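Local structure of response regulator receiver (Brucella melitensis biovar Abortus, 4G97) at residues 96-101 and 124-129; 157-162 and 248-253. The protein probably acts as a phosphorylation-controlled response regulator, joining a receiver domain to a sigma-factor-like domain that in PhyR proteins sequesters an anti-sigma factor. All blocks are in the same frame, centred on the assembly; numbering follows the deposited sequence.

Interaction 1 of 2, residues 96-101 and 124-129; sequences RQAFLL and GRLLST
Ala98 points its methyl group toward helix 120-135, and CB meets CD2 of Leu126 at 4.0 Å. The same methyl has a second, looser neighbour in Leu127, whose CD1 rests against the backbone at Ala98 and Phe99, 3.9 Å from the carbonyl carbon of Ala98. Phe99 follows: its CA lies 3.8 Å from Leu127 CD1, and the CA atoms of Phe99 and Leu127, the nearest such pair across the contact, are 6.0 Å apart. The axes of the two segments pass 8.3 Å apart at 95°, nearly perpendicular. Both helices lie in the sigma-like domain of PhyR, a family in the helix-turn-helix clan. In this packing no hydrogen bond crosses between the segments. The Phe99 ring leaves the helix with CG anti to the backbone N (chi1 -156°), which brings CD1 to 4.1 Å from Leu127 CD1, the two side chains crossing at about a right angle. Phe99 also touches Ala130 and Ile134 of helix 120-135, and Lys247 and Ala248 of helix 243-265.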
loop_
_atom_site.group_PDB
_atom_site.type_symbol
_atom_site.label_atom_id
_atom_site.label_comp_id
_atom_site.label_asym_id
_atom_site.label_seq_id
_atom_site.Cartn_x
_atom_site.Cartn_y
_atom_site.Cartn_z
ATOM N N ARG A 96 -2.793 -0.053 -12.714
ATOM C CA ARG A 96 -2.572 -0.233 -11.270
ATOM C C ARG A 96 -2.099 1.080 -10.643
ATOM O O ARG A 96 -2.558 1.418 -9.559
ATOM C CB ARG A 96 -1.639 -1.411 -10.970
ATOM C CG ARG A 96 -2.353 -2.728 -11.208
ATOM C CD ARG A 96 -1.555 -3.948 -10.820
ATOM N NE ARG A 96 -2.380 -5.154 -10.958
ATOM C CZ ARG A 96 -3.148 -5.664 -10.004
ATOM N NH1 ARG A 96 -3.190 -5.100 -8.799
ATOM N NH2 ARG A 96 -3.867 -6.757 -10.238
ATOM N N GLN A 97 -1.287 1.874 -11.378
ATOM C CA GLN A 97 -0.850 3.210 -10.941
ATOM C C GLN A 97 -2.064 4.131 -10.829
ATOM O O GLN A 97 -2.192 4.866 -9.852
ATOM C CB GLN A 97 0.130 3.818 -11.949
ATOM C CG GLN A 97 1.459 3.095 -12.035
ATOM C CD GLN A 97 2.416 3.779 -12.966
ATOM O OE1 GLN A 97 2.558 5.002 -12.961
ATOM N NE2 GLN A 97 3.127 2.989 -13.756
ATOM N N ALA A 98 -2.979 4.056 -11.820
ATOM C CA ALA A 98 -4.167 4.888 -11.873
ATOM C C ALA A 98 -5.088 4.609 -10.689
ATOM O O ALA A 98 -5.486 5.541 -9.986
ATOM C CB ALA A 98 -4.887 4.686 -13.209
ATOM N N PHE A 99 -5.373 3.325 -10.422
ATOM C CA PHE A 99 -6.233 2.924 -9.308
ATOM C C PHE A 99 -5.610 3.292 -7.963
ATOM O O PHE A 99 -6.323 3.772 -7.065
ATOM C CB PHE A 99 -6.546 1.416 -9.381
ATOM C CG PHE A 99 -7.823 1.045 -8.665
ATOM C CD1 PHE A 99 -9.042 1.046 -9.336
ATOM C CD2 PHE A 99 -7.811 0.699 -7.319
ATOM C CE1 PHE A 99 -10.228 0.732 -8.662
ATOM C CE2 PHE A 99 -8.997 0.378 -6.649
ATOM C CZ PHE A 99 -10.196 0.388 -7.328
ATOM N N LEU A 100 -4.273 3.118 -7.832
ATOM C CA LEU A 100 -3.566 3.455 -6.595
ATOM C C LEU A 100 -3.686 4.952 -6.295
ATOM O O LEU A 100 -4.025 5.308 -5.176
ATOM C CB LEU A 100 -2.094 2.998 -6.608
ATOM C CG LEU A 100 -1.824 1.471 -6.478
ATOM C CD1 LEU A 100 -0.350 1.199 -6.495
ATOM C CD2 LEU A 100 -2.392 0.889 -5.178
ATOM N N LEU A 101 -3.495 5.811 -7.304
ATOM C CA LEU A 101 -3.592 7.278 -7.159
ATOM C C LEU A 101 -4.935 7.744 -6.646
ATOM O O LEU A 101 -4.989 8.691 -5.865
ATOM C CB LEU A 101 -3.251 8.005 -8.482
ATOM C CG LEU A 101 -1.782 7.957 -8.923
ATOM C CD1 LEU A 101 -1.646 8.362 -10.372
ATOM C CD2 LEU A 101 -0.884 8.779 -8.001
ATOM N N GLY A 124 -10.118 7.343 -17.601
ATOM C CA GLY A 124 -11.359 6.614 -17.342
ATOM C C GLY A 124 -11.337 5.177 -17.834
ATOM O O GLY A 124 -11.929 4.296 -17.202
ATOM N N ARG A 125 -10.638 4.933 -18.959
ATOM C CA ARG A 125 -10.480 3.611 -19.567
ATOM C C ARG A 125 -9.416 2.839 -18.802
ATOM O O ARG A 125 -9.569 1.637 -18.568
ATOM C CB ARG A 125 -10.081 3.745 -21.032
ATOM N N LEU A 126 -8.342 3.546 -18.397
ATOM C CA LEU A 126 -7.218 3.031 -17.614
ATOM C C LEU A 126 -7.749 2.571 -16.241
ATOM O O LEU A 126 -7.362 1.513 -15.756
ATOM C CB LEU A 126 -6.194 4.168 -17.457
ATOM C CG LEU A 126 -4.719 3.822 -17.366
ATOM C CD1 LEU A 126 -4.190 3.224 -18.674
ATOM C CD2 LEU A 126 -3.922 5.065 -17.031
ATOM N N LEU A 127 -8.699 3.334 -15.675
ATOM C CA LEU A 127 -9.356 3.050 -14.407
ATOM C C LEU A 127 -10.314 1.858 -14.496
ATOM O O LEU A 127 -10.412 1.109 -13.524
ATOM C CB LEU A 127 -10.064 4.306 -13.871
ATOM C CG LEU A 127 -10.221 4.426 -12.356
ATOM C CD1 LEU A 127 -8.874 4.440 -11.647
ATOM C CD2 LEU A 127 -11.008 5.665 -11.993
ATOM N N SER A 128 -11.001 1.664 -15.654
ATOM C CA SER A 128 -11.917 0.530 -15.882
ATOM C C SER A 128 -11.139 -0.797 -16.004
ATOM O O SER A 128 -11.554 -1.807 -15.424
ATOM C CB SER A 128 -12.786 0.763 -17.120
ATOM O OG SER A 128 -14.168 0.770 -16.790
ATOM N N THR A 129 -10.000 -0.777 -16.748
ATOM C CA THR A 129 -9.079 -1.910 -16.946
ATOM C C THR A 129 -8.529 -2.332 -15.570
ATOM O O THR A 129 -8.366 -3.532 -15.310
ATOM C CB THR A 129 -7.927 -1.512 -17.894
ATOM O OG1 THR A 129 -8.460 -0.902 -19.067
ATOM C CG2 THR A 129 -7.049 -2.694 -18.293
#

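Interaction 2 of 2, residues 157-162 and 248-253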
loop_
_atom_site.group_PDB
_atom_site.type_symbol
_atom_site.label_atom_id
_atom_site.label_comp_id
_atom_site.label_asym_id
_atom_site.label_seq_id
_atom_site.Cartn_x
_atom_site.Cartn_y
_atom_site.Cartn_z
ATOM N N GLN A 157 -15.987 -7.667 6.158
ATOM C CA GLN A 157 -17.024 -7.471 5.149
ATOM C C GLN A 157 -16.424 -7.150 3.775
ATOM O O GLN A 157 -16.873 -7.723 2.784
ATOM C CB GLN A 157 -18.002 -6.371 5.591
ATOM N N MET A 158 -15.411 -6.254 3.708
ATOM C CA MET A 158 -14.762 -5.887 2.429
ATOM C C MET A 158 -14.009 -7.074 1.811
ATOM O O MET A 158 -14.113 -7.326 0.617
ATOM C CB MET A 158 -13.799 -4.691 2.600
ATOM C CG MET A 158 -12.966 -4.371 1.320
ATOM S SD MET A 158 -13.923 -3.579 -0.023
ATOM C CE MET A 158 -13.630 -4.606 -1.284
ATOM N N VAL A 159 -13.242 -7.766 2.626
ATOM C CA VAL A 159 -12.441 -8.943 2.260
ATOM C C VAL A 159 -13.347 -10.066 1.681
ATOM O O VAL A 159 -13.043 -10.617 0.611
ATOM C CB VAL A 159 -11.650 -9.318 3.543
ATOM C CG1 VAL A 159 -11.391 -10.793 3.683
ATOM C CG2 VAL A 159 -10.362 -8.506 3.626
ATOM N N GLU A 160 -14.487 -10.335 2.351
ATOM C CA GLU A 160 -15.464 -11.348 1.944
ATOM C C GLU A 160 -16.132 -10.981 0.633
ATOM O O GLU A 160 -16.319 -11.860 -0.225
ATOM C CB GLU A 160 -16.506 -11.553 3.045
ATOM C CG GLU A 160 -15.933 -12.270 4.253
ATOM C CD GLU A 160 -16.848 -12.444 5.452
ATOM O OE1 GLU A 160 -17.864 -11.723 5.568
ATOM O OE2 GLU A 160 -16.495 -13.266 6.323
ATOM N N SER A 161 -16.430 -9.674 0.435
ATOM C CA SER A 161 -17.050 -9.182 -0.792
ATOM C C SER A 161 -16.152 -9.444 -1.991
ATOM O O SER A 161 -16.659 -9.599 -3.098
ATOM C CB SER A 161 -17.365 -7.692 -0.685
ATOM O OG SER A 161 -16.221 -6.895 -0.955
ATOM N N LEU A 162 -14.818 -9.509 -1.762
ATOM C CA LEU A 162 -13.796 -9.785 -2.772
ATOM C C LEU A 162 -13.587 -11.298 -2.987
ATOM O O LEU A 162 -12.806 -11.683 -3.848
ATOM C CB LEU A 162 -12.464 -9.145 -2.356
ATOM C CG LEU A 162 -12.366 -7.623 -2.367
ATOM C CD1 LEU A 162 -11.160 -7.155 -1.573
ATOM C CD2 LEU A 162 -12.305 -7.086 -3.784
ATOM N N ALA A 248 -7.566 -2.133 -2.959
ATOM C CA ALA A 248 -6.391 -1.827 -3.767
ATOM C C ALA A 248 -5.136 -2.421 -3.197
ATOM O O ALA A 248 -4.342 -2.969 -3.953
ATOM C CB ALA A 248 -6.223 -0.320 -3.905
ATOM N N LEU A 249 -4.928 -2.287 -1.882
ATOM C CA LEU A 249 -3.718 -2.794 -1.257
ATOM C C LEU A 249 -3.680 -4.315 -1.165
ATOM O O LEU A 249 -2.616 -4.885 -1.348
ATOM C CB LEU A 249 -3.407 -2.103 0.054
ATOM C CG LEU A 249 -3.075 -0.606 -0.095
ATOM C CD1 LEU A 249 -3.085 0.072 1.250
ATOM C CD2 LEU A 249 -1.743 -0.392 -0.823
ATOM N N ILE A 250 -4.846 -4.971 -0.975
ATOM C CA ILE A 250 -4.907 -6.437 -1.009
ATOM C C ILE A 250 -4.548 -6.908 -2.416
ATOM O O ILE A 250 -3.737 -7.826 -2.562
ATOM C CB ILE A 250 -6.261 -7.034 -0.526
ATOM C CG1 ILE A 250 -6.450 -6.755 0.965
ATOM C CG2 ILE A 250 -6.295 -8.566 -0.789
ATOM C CD1 ILE A 250 -7.869 -7.003 1.451
ATOM N N SER A 251 -5.122 -6.257 -3.442
ATOM C CA SER A 251 -4.854 -6.563 -4.840
ATOM C C SER A 251 -3.346 -6.473 -5.147
ATOM O O SER A 251 -2.793 -7.398 -5.748
ATOM C CB SER A 251 -5.635 -5.626 -5.755
ATOM O OG SER A 251 -5.318 -5.906 -7.108
ATOM N N GLN A 252 -2.685 -5.365 -4.752
ATOM C CA GLN A 252 -1.240 -5.219 -4.961
ATOM C C GLN A 252 -0.462 -6.313 -4.247
ATOM O O GLN A 252 0.444 -6.896 -4.836
ATOM C CB GLN A 252 -0.734 -3.852 -4.481
ATOM C CG GLN A 252 -1.178 -2.686 -5.336
ATOM C CD GLN A 252 -0.712 -2.779 -6.757
ATOM O OE1 GLN A 252 -1.498 -3.048 -7.638
ATOM N NE2 GLN A 252 0.557 -2.514 -7.020
ATOM N N ALA A 253 -0.799 -6.587 -2.983
ATOM C CA ALA A 253 -0.093 -7.597 -2.177
ATOM C C ALA A 253 -0.131 -8.990 -2.824
ATOM O O ALA A 253 0.873 -9.701 -2.781
ATOM C CB ALA A 253 -0.664 -7.655 -0.771
#
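Ile250 reaches across from helix 243-265 to helix 149-161, and its CD1 methyl makes the whole of the close contact. Both helices belong to the receiver domain, whose CheY-like fold wraps helices around a parallel five-stranded sheet of order 2-1-3-4-5. The helix at 149-161 follows the first strand and that at 243-265 follows the last, so segments 86 residues apart at their closest ends come together.

The tightest approach is to Val159, whose CG2 lies 3.6 Å from Ile250 CD1. Ile250 gets there by an extended reach: CG1 stands anti to the carbonyl carbon (chi1 -67°), and the chain continues nearly straight through chi2 at 166°, carrying CD1 well clear of its own helix. On Val159 the branch that meets this methyl is CG2, set anti to the carbonyl carbon and beside the backbone N, and the two side chains cross at about a right angle. Even so, the backbones remain well separated, with the CA atoms of Val159 and Ile250 8.6 Å apart; side-chain length spans the gap. Val159 also packs on Leu189 of strand 187-191, and Ile250 on Met187 of that strand, which places both beside the sheet.

Leu162 points its CB toward the other segment but meets Ile250 more loosely, its CD1 standing 4.5 Å from the isoleucine CD1. Gln137, from the loop ahead of the first strand, touches both Leu162 and Ile250.

No hydrogen bond links the two segments. Within the valine's segment the polar grip is local: Ser161 OG donates to Met158 O over 2.7 Å, tilted 24° from the carbonyl plane.

How the interactions relate
Both contacts are apolar helix pairs without a hydrogen bond between their segments, but they belong to different domains. Interaction 1 joins helices 94-104 and 120-135 of the sigma-like domain and is partly buried; interaction 2 joins the first and last helices of the receiver domain, is a buried contact beside the sheet, and buries less surface, 97 against 181 Å². They meet where helix 94-104 lies against helix 243-265. Arg96 NH1 probably hydrogen-bonds both Ser251 OG (2.8 Å) and Gln252 OE1 (2.9 Å), while Leu100 packs on Gln252 and Phe99 on Ala248. The polar chemistry missing within each contact thus appears at this junction between domains.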